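Local coordinates for protein pilin (Clostridioides difficile, PDB 6T8S) that is the major type IV pilin PilA1, the subunit that probably polymerises into the type IV pilus fibres of this bacterium, at residues Ile11-Tyr23 with Leu92-Ile104. Numbering follows the deposited sequence.
Sequences INKAKVASVESDY and LTEAQSAKLLSDI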
ATOM      1  N   ILE A  11     -18.553  -8.852  -1.371  1.00 30.53           N
ATOM      2  CA  ILE A  11     -18.057  -7.861  -0.369  1.00 30.54           C
ATOM      3  C   ILE A  11     -16.521  -7.905  -0.357  1.00 26.04           C
ATOM      4  O   ILE A  11     -15.904  -6.828  -0.394  1.00 26.70           O
ATOM      5  CB  ILE A  11     -18.656  -8.129   1.028  1.00 33.24           C
ATOM      6  CG1 ILE A  11     -20.172  -7.890   1.060  1.00 37.61           C
ATOM      7  CG2 ILE A  11     -17.935  -7.320   2.096  1.00 33.25           C
ATOM      8  CD1 ILE A  11     -20.600  -6.466   0.786  1.00 40.15           C
ATOM      9  N   ASN A  12     -15.929  -9.101  -0.326  1.00 25.37           N
ATOM     10  CA  ASN A  12     -14.453  -9.280  -0.219  1.00 24.58           C
ATOM     11  C   ASN A  12     -13.778  -8.703  -1.470  1.00 22.84           C
ATOM     12  O   ASN A  12     -12.739  -8.043  -1.323  1.00 22.40           O
ATOM     13  CB  ASN A  12     -14.060 -10.738   0.049  1.00 25.41           C
ATOM     14  CG  ASN A  12     -14.192 -11.105   1.515  1.00 27.06           C
ATOM     15  OD1 ASN A  12     -14.568 -10.267   2.331  1.00 27.37           O
ATOM     16  ND2 ASN A  12     -13.851 -12.333   1.873  1.00 27.81           N
ATOM     17  N   LYS A  13     -14.352  -8.933  -2.649  1.00 22.76           N
ATOM     18  CA  LYS A  13     -13.828  -8.406  -3.938  1.00 25.55           C
ATOM     19  C   LYS A  13     -13.904  -6.870  -3.910  1.00 23.05           C
ATOM     20  O   LYS A  13     -12.964  -6.225  -4.375  1.00 20.82           O
ATOM     21  CB  LYS A  13     -14.598  -9.058  -5.098  1.00 30.55           C
ATOM     22  CG  LYS A  13     -14.566  -8.309  -6.426  1.00 38.10           C
ATOM     23  CD  LYS A  13     -15.447  -8.925  -7.516  1.00 44.19           C
ATOM     24  CE  LYS A  13     -15.692  -7.996  -8.692  1.00 46.00           C
ATOM     25  NZ  LYS A  13     -17.098  -8.071  -9.165  1.00 48.86           N
ATOM     26  N   ALA A  14     -14.973  -6.279  -3.365  1.00 22.39           N
ATOM     27  CA  ALA A  14     -15.140  -4.807  -3.329  1.00 22.60           C
ATOM     28  C   ALA A  14     -14.144  -4.188  -2.336  1.00 21.54           C
ATOM     29  O   ALA A  14     -13.607  -3.111  -2.618  1.00 21.19           O
ATOM     30  CB  ALA A  14     -16.575  -4.453  -3.005  1.00 22.95           C
ATOM     31  N   LYS A  15     -13.823  -4.867  -1.227  1.00 22.10           N
ATOM     32  CA  LYS A  15     -12.790  -4.352  -0.279  1.00 21.80           C
ATOM     33  C   LYS A  15     -11.437  -4.244  -0.998  1.00 20.83           C
ATOM     34  O   LYS A  15     -10.721  -3.241  -0.808  1.00 19.44           O
ATOM     35  CB  LYS A  15     -12.684  -5.276   0.932  1.00 24.25           C
ATOM     36  CG  LYS A  15     -13.878  -5.200   1.862  1.00 27.77           C
ATOM     37  CD  LYS A  15     -13.770  -6.125   3.041  1.00 31.04           C
ATOM     38  CE  LYS A  15     -14.760  -5.768   4.125  1.00 35.25           C
ATOM     39  NZ  LYS A  15     -14.807  -6.824   5.156  1.00 39.66           N
ATOM     40  N   VAL A  16     -11.086  -5.262  -1.778  1.00 20.78           N
ATOM     41  CA  VAL A  16      -9.849  -5.252  -2.616  1.00 19.24           C
ATOM     42  C   VAL A  16      -9.924  -4.075  -3.599  1.00 19.29           C
ATOM     43  O   VAL A  16      -8.930  -3.340  -3.725  1.00 18.45           O
ATOM     44  CB  VAL A  16      -9.653  -6.613  -3.310  1.00 21.73           C
ATOM     45  CG1 VAL A  16      -8.712  -6.537  -4.496  1.00 22.81           C
ATOM     46  CG2 VAL A  16      -9.174  -7.652  -2.304  1.00 22.55           C
ATOM     47  N   ALA A  17     -11.056  -3.876  -4.278  1.00 19.00           N
ATOM     48  CA  ALA A  17     -11.195  -2.774  -5.262  1.00 18.75           C
ATOM     49  C   ALA A  17     -10.989  -1.431  -4.553  1.00 17.96           C
ATOM     50  O   ALA A  17     -10.373  -0.530  -5.136  1.00 18.48           O
ATOM     51  CB  ALA A  17     -12.533  -2.841  -5.956  1.00 18.56           C
ATOM     52  N   SER A  18     -11.500  -1.271  -3.328  1.00 18.39           N
ATOM     53  CA  SER A  18     -11.338  -0.046  -2.509  1.00 19.48           C
ATOM     54  C   SER A  18      -9.856   0.261  -2.253  1.00 19.36           C
ATOM     55  O   SER A  18      -9.442   1.421  -2.394  1.00 18.96           O
ATOM     56  CB  SER A  18     -12.131  -0.155  -1.241  1.00 20.90           C
ATOM     57  OG  SER A  18     -12.067   1.053  -0.524  1.00 23.19           O
ATOM     58  N   VAL A  19      -9.057  -0.748  -1.931  1.00 19.73           N
ATOM     59  CA  VAL A  19      -7.592  -0.573  -1.755  1.00 19.08           C
ATOM     60  C   VAL A  19      -6.965  -0.147  -3.086  1.00 18.94           C
ATOM     61  O   VAL A  19      -6.119   0.769  -3.094  1.00 19.48           O
ATOM     62  CB  VAL A  19      -6.950  -1.850  -1.192  1.00 20.75           C
ATOM     63  CG1 VAL A  19      -5.433  -1.734  -1.171  1.00 21.74           C
ATOM     64  CG2 VAL A  19      -7.512  -2.155   0.190  1.00 21.71           C
ATOM     65  N   GLU A  20      -7.376  -0.754  -4.192  1.00 18.17           N
ATOM     66  CA  GLU A  20      -6.864  -0.392  -5.542  1.00 19.07           C
ATOM     67  C   GLU A  20      -7.158   1.086  -5.826  1.00 19.51           C
ATOM     68  O   GLU A  20      -6.281   1.766  -6.384  1.00 19.99           O
ATOM     69  CB  GLU A  20      -7.520  -1.256  -6.614  1.00 19.57           C
ATOM     70  CG  GLU A  20      -7.161  -2.716  -6.533  1.00 19.75           C
ATOM     71  CD  GLU A  20      -7.927  -3.584  -7.507  1.00 20.19           C
ATOM     72  OE1 GLU A  20      -8.605  -3.033  -8.406  1.00 19.85           O
ATOM     73  OE2 GLU A  20      -7.810  -4.817  -7.394  1.00 20.18           O
ATOM     74  N   SER A  21      -8.357   1.569  -5.489  1.00 19.59           N
ATOM     75  CA  SER A  21      -8.752   2.991  -5.714  1.00 19.49           C
ATOM     76  C   SER A  21      -7.881   3.918  -4.851  1.00 19.42           C
ATOM     77  O   SER A  21      -7.366   4.941  -5.353  1.00 19.85           O
ATOM     78  CB  SER A  21     -10.218   3.207  -5.454  1.00 20.10           C
ATOM     79  OG  SER A  21     -10.584   4.561  -5.701  1.00 20.37           O
ATOM     80  N   ASP A  22      -7.696   3.567  -3.581  1.00 19.45           N
ATOM     81  CA  ASP A  22      -6.790   4.316  -2.670  1.00 19.63           C
ATOM     82  C   ASP A  22      -5.375   4.322  -3.252  1.00 19.25           C
ATOM     83  O   ASP A  22      -4.756   5.391  -3.261  1.00 20.05           O
ATOM     84  CB  ASP A  22      -6.831   3.734  -1.254  1.00 19.48           C
ATOM     85  CG  ASP A  22      -8.141   3.955  -0.521  1.00 22.09           C
ATOM     86  OD1 ASP A  22      -8.962   4.793  -0.991  1.00 20.45           O
ATOM     87  OD2 ASP A  22      -8.332   3.293   0.531  1.00 20.64           O
ATOM     88  N   TYR A  23      -4.875   3.173  -3.695  1.00 19.99           N
ATOM     89  CA  TYR A  23      -3.518   3.020  -4.279  1.00 20.77           C
ATOM     90  C   TYR A  23      -3.343   4.009  -5.444  1.00 20.55           C
ATOM     91  O   TYR A  23      -2.332   4.724  -5.512  1.00 20.39           O
ATOM     92  CB  TYR A  23      -3.308   1.566  -4.707  1.00 21.46           C
ATOM     93  CG  TYR A  23      -2.067   1.341  -5.528  1.00 22.87           C
ATOM     94  CD1 TYR A  23      -0.858   1.200  -4.883  1.00 23.85           C
ATOM     95  CD2 TYR A  23      -2.087   1.288  -6.912  1.00 26.59           C
ATOM     96  CE1 TYR A  23       0.315   1.012  -5.587  1.00 26.90           C
ATOM     97  CE2 TYR A  23      -0.915   1.073  -7.638  1.00 28.30           C
ATOM     98  CZ  TYR A  23       0.289   0.944  -6.963  1.00 27.20           C
ATOM     99  OH  TYR A  23       1.496   0.742  -7.575  1.00 32.46           O
ATOM    100  N   LEU A  92      -6.564 -11.082   3.924  1.00 22.29           N
ATOM    101  CA  LEU A  92      -6.822 -11.479   2.516  1.00 21.61           C
ATOM    102  C   LEU A  92      -7.101 -12.978   2.450  1.00 23.32           C
ATOM    103  O   LEU A  92      -6.253 -13.782   2.904  1.00 22.81           O
ATOM    104  CB  LEU A  92      -5.618 -11.114   1.638  1.00 21.33           C
ATOM    105  CG  LEU A  92      -5.326  -9.619   1.502  1.00 21.43           C
ATOM    106  CD1 LEU A  92      -3.978  -9.387   0.831  1.00 22.26           C
ATOM    107  CD2 LEU A  92      -6.441  -8.925   0.727  1.00 22.10           C
ATOM    108  N   THR A  93      -8.238 -13.341   1.870  1.00 22.49           N
ATOM    109  CA  THR A  93      -8.471 -14.695   1.316  1.00 23.34           C
ATOM    110  C   THR A  93      -7.599 -14.885   0.068  1.00 23.84           C
ATOM    111  O   THR A  93      -7.077 -13.879  -0.469  1.00 21.47           O
ATOM    112  CB  THR A  93      -9.956 -14.888   1.006  1.00 23.62           C
ATOM    113  OG1 THR A  93     -10.247 -14.042  -0.111  1.00 23.31           O
ATOM    114  CG2 THR A  93     -10.842 -14.572   2.193  1.00 24.79           C
ATOM    115  N   GLU A  94      -7.467 -16.124  -0.406  1.00 23.73           N
ATOM    116  CA  GLU A  94      -6.766 -16.430  -1.675  1.00 26.03           C
ATOM    117  C   GLU A  94      -7.456 -15.687  -2.824  1.00 25.08           C
ATOM    118  O   GLU A  94      -6.741 -15.105  -3.668  1.00 24.37           O
ATOM    119  CB  GLU A  94      -6.752 -17.937  -1.929  1.00 30.05           C
ATOM    120  CG  GLU A  94      -5.905 -18.695  -0.924  1.00 33.55           C
ATOM    121  CD  GLU A  94      -5.700 -20.169  -1.242  1.00 38.93           C
ATOM    122  OE1 GLU A  94      -5.820 -20.550  -2.429  1.00 41.21           O
ATOM    123  OE2 GLU A  94      -5.421 -20.927  -0.298  1.00 46.26           O
ATOM    124  N   ALA A  95      -8.793 -15.667  -2.843  1.00 24.48           N
ATOM    125  CA  ALA A  95      -9.574 -14.992  -3.908  1.00 23.79           C
ATOM    126  C   ALA A  95      -9.275 -13.484  -3.889  1.00 22.21           C
ATOM    127  O   ALA A  95      -9.167 -12.886  -4.986  1.00 22.57           O
ATOM    128  CB  ALA A  95     -11.048 -15.278  -3.759  1.00 25.33           C
ATOM    129  N   GLN A  96      -9.117 -12.878  -2.708  1.00 21.56           N
ATOM    130  CA  GLN A  96      -8.770 -11.433  -2.594  1.00 20.54           C
ATOM    131  C   GLN A  96      -7.349 -11.190  -3.119  1.00 20.63           C
ATOM    132  O   GLN A  96      -7.143 -10.219  -3.899  1.00 20.32           O
ATOM    133  CB  GLN A  96      -8.913 -10.944  -1.157  1.00 20.48           C
ATOM    134  CG  GLN A  96     -10.357 -10.771  -0.699  1.00 20.67           C
ATOM    135  CD  GLN A  96     -10.421 -10.315   0.735  1.00 21.18           C
ATOM    136  OE1 GLN A  96      -9.922 -10.985   1.643  1.00 22.26           O
ATOM    137  NE2 GLN A  96     -11.029  -9.162   0.959  1.00 19.89           N
ATOM    138  N   SER A  97      -6.390 -12.035  -2.736  1.00 19.65           N
ATOM    139  CA  SER A  97      -4.988 -11.935  -3.214  1.00 20.34           C
ATOM    140  C   SER A  97      -4.954 -12.024  -4.741  1.00 20.25           C
ATOM    141  O   SER A  97      -4.242 -11.205  -5.387  1.00 20.95           O
ATOM    142  CB  SER A  97      -4.119 -12.990  -2.566  1.00 19.52           C
ATOM    143  OG  SER A  97      -4.025 -12.738  -1.183  1.00 20.45           O
ATOM    144  N   ALA A  98      -5.691 -12.986  -5.300  1.00 20.60           N
ATOM    145  CA  ALA A  98      -5.780 -13.242  -6.753  1.00 21.91           C
ATOM    146  C   ALA A  98      -6.283 -11.984  -7.469  1.00 19.98           C
ATOM    147  O   ALA A  98      -5.686 -11.595  -8.500  1.00 20.35           O
ATOM    148  CB  ALA A  98      -6.667 -14.434  -7.013  1.00 24.09           C
ATOM    149  N   LYS A  99      -7.325 -11.345  -6.941  1.00 20.59           N
ATOM    150  CA  LYS A  99      -7.888 -10.138  -7.596  1.00 21.38           C
ATOM    151  C   LYS A  99      -6.867  -8.998  -7.536  1.00 20.36           C
ATOM    152  O   LYS A  99      -6.640  -8.311  -8.566  1.00 20.52           O
ATOM    153  CB  LYS A  99      -9.203  -9.695  -6.949  1.00 21.90           C
ATOM    154  CG  LYS A  99      -9.691  -8.353  -7.473  1.00 21.50           C
ATOM    155  CD  LYS A  99     -11.112  -8.028  -7.123  1.00 22.55           C
ATOM    156  CE  LYS A  99     -11.545  -6.669  -7.639  1.00 22.97           C
ATOM    157  NZ  LYS A  99     -11.439  -6.559  -9.119  1.00 22.42           N
ATOM    158  N   LEU A 100      -6.291  -8.761  -6.357  1.00 20.21           N
ATOM    159  CA  LEU A 100      -5.326  -7.654  -6.160  1.00 21.84           C
ATOM    160  C   LEU A 100      -4.187  -7.816  -7.179  1.00 21.22           C
ATOM    161  O   LEU A 100      -3.838  -6.834  -7.876  1.00 19.98           O
ATOM    162  CB  LEU A 100      -4.873  -7.680  -4.693  1.00 22.69           C
ATOM    163  CG  LEU A 100      -4.149  -6.449  -4.176  1.00 25.05           C
ATOM    164  CD1 LEU A 100      -5.064  -5.231  -4.156  1.00 24.28           C
ATOM    165  CD2 LEU A 100      -3.601  -6.733  -2.783  1.00 24.77           C
ATOM    166  N   LEU A 101      -3.656  -9.033  -7.324  0.70 22.54           N
ATOM    167  CA  LEU A 101      -2.526  -9.306  -8.253  0.70 22.22           C
ATOM    168  C   LEU A 101      -2.975  -9.178  -9.713  0.70 22.29           C
ATOM    169  O   LEU A 101      -2.203  -8.645 -10.519  0.70 23.59           O
ATOM    170  CB  LEU A 101      -1.954 -10.694  -7.958  0.70 23.10           C
ATOM    171  CG  LEU A 101      -1.031 -10.743  -6.750  0.70 22.99           C
ATOM    172  CD1 LEU A 101      -0.849 -12.174  -6.266  0.70 23.25           C
ATOM    173  CD2 LEU A 101       0.313 -10.112  -7.091  0.70 24.57           C
ATOM    174  N   SER A 102      -4.167  -9.656 -10.051  1.00 21.46           N
ATOM    175  CA  SER A 102      -4.710  -9.542 -11.430  1.00 22.63           C
ATOM    176  C   SER A 102      -4.809  -8.062 -11.814  1.00 23.24           C
ATOM    177  O   SER A 102      -4.585  -7.726 -12.981  1.00 23.72           O
ATOM    178  CB  SER A 102      -6.046 -10.214 -11.563  1.00 23.51           C
ATOM    179  OG  SER A 102      -5.892 -11.613 -11.507  1.00 25.24           O
ATOM    180  N   ASP A 103      -5.154  -7.205 -10.854  1.00 22.46           N
ATOM    181  CA  ASP A 103      -5.468  -5.784 -11.143  1.00 21.94           C
ATOM    182  C   ASP A 103      -4.195  -4.939 -11.159  1.00 21.52           C
ATOM    183  O   ASP A 103      -4.120  -4.032 -12.002  1.00 22.41           O
ATOM    184  CB  ASP A 103      -6.541  -5.269 -10.183  1.00 21.64           C
ATOM    185  CG  ASP A 103      -7.921  -5.843 -10.436  1.00 23.19           C
ATOM    186  OD1 ASP A 103      -8.185  -6.278 -11.592  1.00 21.88           O
ATOM    187  OD2 ASP A 103      -8.722  -5.869  -9.467  1.00 21.31           O
ATOM    188  N   ILE A 104      -3.242  -5.197 -10.259  1.00 20.05           N
ATOM    189  CA  ILE A 104      -2.024  -4.369 -10.060  1.00 21.24           C
ATOM    190  C   ILE A 104      -0.842  -4.981 -10.841  1.00 20.53           C
ATOM    191  O   ILE A 104       0.030  -4.195 -11.267  1.00 20.88           O
ATOM    192  CB  ILE A 104      -1.763  -4.191  -8.549  1.00 22.57           C
ATOM    193  CG1 ILE A 104      -2.828  -3.265  -7.951  1.00 24.64           C
ATOM    194  CG2 ILE A 104      -0.347  -3.709  -8.250  1.00 22.26           C
ATOM    195  CD1 ILE A 104      -2.766  -3.134  -6.451  1.00 25.36           C
TER
HETATM  196  O   HOH W   1     -12.979 -13.982  -0.733  1.00 23.64           O
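V16, on the long N-terminal helix 9-37 of the type IV pilin fold, packs between Q96 and L100 of the short helix 94-104, whose L100 and L101 also touch I109 of strand 109-110. The two helix segments run in roughly the same direction, with axes 9.3 Å apart at closest approach and crossing at -37°. Among the apolar contacts, the valine divides its branches: CG1, anti to the backbone N (chi1 161°), lies 3.9 Å from L100 CD1, while CG2 rests 3.5 Å from Q96 CB. K99 enters knob-into-hole among K13, V16, A17 and E20, its aliphatic CD 3.5 Å from K13 CG. Farther along, I104 CD1 sits over one face of the Y23 ring, whose OH reaches V136 O on strand 128-138.

The polar contacts begin with Q96, whose NE2 donates to N12 O at 3.1 Å; N12 O lies close to the plane of the Q96 amide, although NE2 is tilted away from the plane of the N12 carbonyl. V16 N reaches the same oxygen from the opposite face. The N12 and Q96 amides stack nearly parallel. T93 N holds the other end of the glutamine by donating to OE1, and Q96 N returns a bond to T93 OG1, completing the capping box; a water joins T93 OG1 to N12 ND2.

Charged groups gather at E20, whose carboxylate stands 84° to that of D103, with OE2 2.5 Å from D103 OD2. On its syn lone pair, D103 OD2 also receives K99 NZ at 2.8 Å in a salt bridge.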